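Local coordinates for FAD:protein FMN transferase (Pseudomonas stutzeri ATCC 14405 = CCUG 16156, PDB 5MGY), which probably transfers the FMN moiety of FAD onto a threonine of a target protein, releasing AMP, with magnesium as cofactor, at residues A[20-33]-A[171-184]. Residues are numbered along the deposited sequence; the frame is centred on the assembly and turned at random.
Sequences STYTVKYVRSGDGP and LKALGVQSYLVEIT
Glu182 N donates to Thr23 O at 2.7 Å, an almost straight bond (168°), and Thr23 N returns one to Glu182 O. Lys25 and Leu180 form the next such hydrogen-bonded pair, and single bonds from Thr184 N to Thr21 O and from Val27 N to Ser178 O finish the two ends. Strands 21-28 and 179-183 are thus locked antiparallel. On the face carrying Thr23 and Lys25, the Glu182 chain leaves with CG anti to the backbone N (chi1 165°) and then bends, so its carboxylate comes back over the neighbouring strand: OE2 lies 3.5 Å from Thr23 CB, while OE1 accepts a weak hydrogen bond from Gly185 N. The face of Tyr22, Val24 and Tyr26 is mostly apolar: Tyr22 CB rests 3.9 Å from Ile183 CG1, Val24 meets both Val181 and Leu171 of helix 159-173, and the Tyr22 hydroxyl reaches Glu43 on helix 35-53. Tyr26 CB sits against Val176 CG1 at 3.9 Å, the two side chains crossing at about a right angle. The Tyr26 hydroxyl donates a hydrogen bond to Pro33 O at 3.0 Å, tying the end of the loop back to the strand, while Pro33 CD and CG lie on Val176 CG2. Replacing Tyr26 with an alanine would probably leave Pro33 O without its hydroxyl donor and strip Val176 of its aromatic neighbour. Ser178 CB touches Val27 CG2 at 3.7 Å, while Ser178 OG is engaged by Arg192 O and Trp199 NE1. Helix 159-173 ends in a Schellman motif with Gly175 at positive phi. The whole is an antiparallel strand pair in the large sheet of the ApbE fold, packed under helices 159-173 and 35-53, with the Thr184 side chain, just past strand 179-183, about 8 Å from the bound magnesium.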
loop_
_atom_site.group_PDB
_atom_site.type_symbol
_atom_site.label_atom_id
_atom_site.label_comp_id
_atom_site.label_asym_id
_atom_site.label_seq_id
_atom_site.Cartn_x
_atom_site.Cartn_y
_atom_site.Cartn_z
ATOM N N SER A 20 13.902 -1.543 -2.678
ATOM C CA SER A 20 13.724 -2.288 -1.421
ATOM C C SER A 20 13.774 -3.792 -1.702
ATOM O O SER A 20 14.271 -4.216 -2.743
ATOM C CB SER A 20 12.392 -1.930 -0.757
ATOM O OG SER A 20 12.313 -2.532 0.494
ATOM N N THR A 21 13.243 -4.588 -0.771
ATOM C CA THR A 21 13.203 -6.029 -0.918
ATOM C C THR A 21 11.835 -6.676 -0.662
ATOM O O THR A 21 10.969 -6.103 0.075
ATOM C CB THR A 21 14.174 -6.755 0.043
ATOM O OG1 THR A 21 13.620 -6.794 1.377
ATOM C CG2 THR A 21 15.552 -6.114 0.029
ATOM N N TYR A 22 11.716 -7.892 -1.239
ATOM C CA TYR A 22 10.647 -8.842 -0.977
ATOM C C TYR A 22 11.194 -10.125 -0.332
ATOM O O TYR A 22 12.375 -10.451 -0.426
ATOM C CB TYR A 22 9.871 -9.185 -2.259
ATOM C CG TYR A 22 10.678 -9.889 -3.329
ATOM C CD1 TYR A 22 11.285 -9.175 -4.343
ATOM C CD2 TYR A 22 10.814 -11.272 -3.335
ATOM C CE1 TYR A 22 12.016 -9.819 -5.345
ATOM C CE2 TYR A 22 11.534 -11.921 -4.331
ATOM C CZ TYR A 22 12.144 -11.196 -5.337
ATOM O OH TYR A 22 12.890 -11.827 -6.311
ATOM N N THR A 23 10.318 -10.844 0.331
ATOM C CA THR A 23 10.658 -12.111 0.891
ATOM C C THR A 23 9.427 -12.994 0.843
ATOM O O THR A 23 8.364 -12.587 1.273
ATOM C CB THR A 23 11.156 -11.949 2.335
ATOM O OG1 THR A 23 12.383 -11.222 2.328
ATOM C CG2 THR A 23 11.412 -13.321 3.005
ATOM N N VAL A 24 9.606 -14.197 0.328
ATOM C CA VAL A 24 8.585 -15.207 0.307
ATOM C C VAL A 24 9.070 -16.345 1.174
ATOM O O VAL A 24 10.219 -16.741 1.133
ATOM C CB VAL A 24 8.354 -15.722 -1.125
ATOM C CG1 VAL A 24 7.311 -16.841 -1.168
ATOM C CG2 VAL A 24 7.905 -14.574 -2.020
ATOM N N LYS A 25 8.158 -16.864 1.962
ATOM C CA LYS A 25 8.375 -18.061 2.705
ATOM C C LYS A 25 7.206 -19.000 2.500
ATOM O O LYS A 25 6.075 -18.576 2.490
ATOM C CB LYS A 25 8.472 -17.719 4.186
ATOM C CG LYS A 25 9.697 -16.879 4.591
ATOM C CD LYS A 25 9.704 -16.724 6.098
ATOM C CE LYS A 25 10.809 -15.804 6.539
ATOM N NZ LYS A 25 10.875 -15.770 8.039
ATOM N N TYR A 26 7.471 -20.275 2.332
ATOM C CA TYR A 26 6.415 -21.233 2.110
ATOM C C TYR A 26 6.777 -22.644 2.509
ATOM O O TYR A 26 7.952 -23.009 2.575
ATOM C CB TYR A 26 5.996 -21.212 0.644
ATOM C CG TYR A 26 6.969 -21.862 -0.322
ATOM C CD1 TYR A 26 8.184 -21.237 -0.668
ATOM C CD2 TYR A 26 6.659 -23.083 -0.918
ATOM C CE1 TYR A 26 9.059 -21.830 -1.565
ATOM C CE2 TYR A 26 7.546 -23.679 -1.819
ATOM C CZ TYR A 26 8.738 -23.062 -2.127
ATOM O OH TYR A 26 9.567 -23.679 -2.989
ATOM N N VAL A 27 5.743 -23.431 2.751
ATOM C CA VAL A 27 5.927 -24.812 3.076
ATOM C C VAL A 27 5.888 -25.547 1.776
ATOM O O VAL A 27 4.961 -25.418 1.010
ATOM C CB VAL A 27 4.804 -25.335 3.979
ATOM C CG1 VAL A 27 4.983 -26.799 4.294
ATOM C CG2 VAL A 27 4.781 -24.556 5.255
ATOM N N ARG A 28 6.897 -26.344 1.541
ATOM C CA ARG A 28 6.931 -27.185 0.382
ATOM C C ARG A 28 6.708 -28.662 0.726
ATOM O O ARG A 28 7.495 -29.243 1.449
ATOM C CB ARG A 28 8.282 -27.031 -0.199
ATOM C CG ARG A 28 8.390 -27.633 -1.561
ATOM C CD ARG A 28 9.834 -27.896 -1.693
ATOM N NE ARG A 28 10.375 -28.145 -2.969
ATOM C CZ ARG A 28 11.567 -28.694 -3.050
ATOM N NH1 ARG A 28 12.233 -29.012 -1.942
ATOM N NH2 ARG A 28 12.136 -28.876 -4.202
ATOM N N SER A 29 5.660 -29.246 0.154
ATOM C CA SER A 29 5.391 -30.663 0.263
ATOM C C SER A 29 6.021 -31.437 -0.909
ATOM O O SER A 29 6.578 -30.843 -1.799
ATOM C CB SER A 29 3.899 -30.845 0.300
ATOM O OG SER A 29 3.384 -30.022 -0.692
ATOM N N GLY A 30 5.948 -32.759 -0.916
ATOM C CA GLY A 30 6.555 -33.550 -2.030
ATOM C C GLY A 30 6.054 -33.128 -3.420
ATOM O O GLY A 30 6.837 -32.967 -4.354
ATOM N N ASP A 31 4.732 -32.962 -3.520
ATOM C CA ASP A 31 4.051 -32.293 -4.624
ATOM C C ASP A 31 4.638 -30.928 -5.009
ATOM O O ASP A 31 5.017 -30.695 -6.149
ATOM C CB ASP A 31 2.588 -32.013 -4.197
ATOM C CG ASP A 31 1.694 -33.241 -4.265
ATOM O OD1 ASP A 31 2.065 -34.242 -4.932
ATOM O OD2 ASP A 31 0.601 -33.181 -3.657
ATOM N N GLY A 32 4.654 -30.029 -4.025
ATOM C CA GLY A 32 4.791 -28.619 -4.256
ATOM C C GLY A 32 6.036 -28.172 -5.012
ATOM O O GLY A 32 7.024 -28.885 -5.087
ATOM N N PRO A 33 5.992 -26.957 -5.548
ATOM C CA PRO A 33 6.983 -26.481 -6.464
ATOM C C PRO A 33 8.289 -26.175 -5.826
ATOM O O PRO A 33 8.358 -25.897 -4.631
ATOM C CB PRO A 33 6.384 -25.182 -7.000
ATOM C CG PRO A 33 5.503 -24.714 -5.922
ATOM C CD PRO A 33 4.971 -25.940 -5.272
ATOM N N LEU A 171 1.035 -18.801 -6.070
ATOM C CA LEU A 171 1.438 -19.858 -5.163
ATOM C C LEU A 171 0.282 -20.822 -4.950
ATOM O O LEU A 171 0.519 -22.014 -4.887
ATOM C CB LEU A 171 1.881 -19.309 -3.810
ATOM C CG LEU A 171 2.994 -18.294 -3.727
ATOM C CD1 LEU A 171 3.469 -18.270 -2.296
ATOM C CD2 LEU A 171 4.134 -18.622 -4.650
ATOM N N LYS A 172 -0.947 -20.307 -4.828
ATOM C CA LYS A 172 -2.124 -21.152 -4.680
ATOM C C LYS A 172 -2.330 -21.941 -5.940
ATOM O O LYS A 172 -2.552 -23.137 -5.884
ATOM C CB LYS A 172 -3.383 -20.379 -4.335
ATOM C CG LYS A 172 -3.442 -19.995 -2.883
ATOM C CD LYS A 172 -4.687 -19.194 -2.488
ATOM C CE LYS A 172 -4.436 -18.716 -1.057
ATOM N NZ LYS A 172 -5.642 -18.176 -0.407
ATOM N N ALA A 173 -2.215 -21.296 -7.076
ATOM C CA ALA A 173 -2.446 -21.992 -8.330
ATOM C C ALA A 173 -1.441 -23.163 -8.541
ATOM O O ALA A 173 -1.798 -24.217 -9.078
ATOM C CB ALA A 173 -2.443 -21.002 -9.496
ATOM N N LEU A 174 -0.224 -22.981 -8.047
ATOM C CA LEU A 174 0.806 -24.007 -8.055
ATOM C C LEU A 174 0.755 -24.946 -6.854
ATOM O O LEU A 174 1.739 -25.593 -6.566
ATOM C CB LEU A 174 2.188 -23.349 -8.095
ATOM C CG LEU A 174 2.524 -22.541 -9.337
ATOM C CD1 LEU A 174 3.918 -21.961 -9.216
ATOM C CD2 LEU A 174 2.449 -23.371 -10.600
ATOM N N GLY A 175 -0.364 -25.038 -6.144
ATOM C CA GLY A 175 -0.517 -26.053 -5.073
ATOM C C GLY A 175 -0.119 -25.700 -3.651
ATOM O O GLY A 175 -0.471 -26.462 -2.759
ATOM N N VAL A 176 0.553 -24.556 -3.429
ATOM C CA VAL A 176 1.069 -24.154 -2.091
ATOM C C VAL A 176 -0.083 -23.764 -1.166
ATOM O O VAL A 176 -1.033 -23.116 -1.558
ATOM C CB VAL A 176 2.083 -22.988 -2.214
ATOM C CG1 VAL A 176 2.617 -22.525 -0.867
ATOM C CG2 VAL A 176 3.245 -23.362 -3.125
ATOM N N GLN A 177 0.004 -24.192 0.068
ATOM C CA GLN A 177 -1.071 -23.934 1.005
ATOM C C GLN A 177 -0.680 -22.996 2.116
ATOM O O GLN A 177 -1.514 -22.249 2.585
ATOM C CB GLN A 177 -1.589 -25.245 1.599
ATOM C CG GLN A 177 -2.639 -25.899 0.723
ATOM C CD GLN A 177 -3.047 -27.262 1.275
ATOM O OE1 GLN A 177 -4.192 -27.492 1.717
ATOM N NE2 GLN A 177 -2.101 -28.184 1.259
ATOM N N SER A 178 0.573 -23.051 2.535
ATOM C CA SER A 178 1.004 -22.288 3.651
ATOM C C SER A 178 2.187 -21.443 3.217
ATOM O O SER A 178 3.116 -21.959 2.606
ATOM C CB SER A 178 1.326 -23.225 4.771
ATOM O OG SER A 178 1.947 -22.484 5.759
ATOM N N TYR A 179 2.149 -20.148 3.542
ATOM C CA TYR A 179 3.102 -19.146 2.990
ATOM C C TYR A 179 3.065 -17.806 3.775
ATOM O O TYR A 179 2.075 -17.507 4.457
ATOM C CB TYR A 179 2.783 -18.879 1.507
ATOM C CG TYR A 179 1.392 -18.436 1.334
ATOM C CD1 TYR A 179 1.050 -17.137 1.599
ATOM C CD2 TYR A 179 0.382 -19.325 0.952
ATOM C CE1 TYR A 179 -0.271 -16.696 1.514
ATOM C CE2 TYR A 179 -0.956 -18.899 0.841
ATOM C CZ TYR A 179 -1.283 -17.562 1.135
ATOM O OH TYR A 179 -2.594 -17.047 1.076
ATOM N N LEU A 180 4.130 -17.021 3.673
ATOM C CA LEU A 180 4.172 -15.644 4.173
ATOM C C LEU A 180 4.881 -14.891 3.095
ATOM O O LEU A 180 6.040 -15.173 2.873
ATOM C CB LEU A 180 5.000 -15.523 5.475
ATOM C CG LEU A 180 5.544 -14.120 5.897
ATOM C CD1 LEU A 180 4.405 -13.188 6.175
ATOM C CD2 LEU A 180 6.376 -14.164 7.157
ATOM N N VAL A 181 4.208 -13.946 2.452
ATOM C CA VAL A 181 4.780 -13.209 1.322
ATOM C C VAL A 181 4.943 -11.758 1.733
ATOM O O VAL A 181 3.963 -11.161 2.063
ATOM C CB VAL A 181 3.798 -13.246 0.165
ATOM C CG1 VAL A 181 4.304 -12.543 -1.022
ATOM C CG2 VAL A 181 3.651 -14.609 -0.348
ATOM N N GLU A 182 6.134 -11.169 1.687
ATOM C CA GLU A 182 6.282 -9.761 2.035
ATOM C C GLU A 182 6.927 -8.961 0.898
ATOM O O GLU A 182 8.014 -9.308 0.473
ATOM C CB GLU A 182 7.059 -9.635 3.345
ATOM C CG GLU A 182 7.615 -8.225 3.685
ATOM C CD GLU A 182 9.094 -8.002 3.248
ATOM O OE1 GLU A 182 9.486 -6.952 2.728
ATOM O OE2 GLU A 182 9.949 -8.875 3.385
ATOM N N ILE A 183 6.273 -7.892 0.421
ATOM C CA ILE A 183 6.820 -7.066 -0.668
ATOM C C ILE A 183 6.874 -5.661 -0.124
ATOM O O ILE A 183 5.843 -5.088 0.124
ATOM C CB ILE A 183 5.987 -7.174 -1.949
ATOM C CG1 ILE A 183 5.978 -8.648 -2.404
ATOM C CG2 ILE A 183 6.538 -6.270 -3.056
ATOM C CD1 ILE A 183 4.996 -8.981 -3.515
ATOM N N THR A 184 8.089 -5.135 0.112
ATOM C CA THR A 184 8.334 -3.738 0.612
ATOM C C THR A 184 7.449 -3.378 1.761
ATOM O O THR A 184 6.877 -2.289 1.798
ATOM C CB THR A 184 8.167 -2.620 -0.443
ATOM O OG1 THR A 184 6.789 -2.346 -0.664
ATOM C CG2 THR A 184 8.794 -3.008 -1.746
#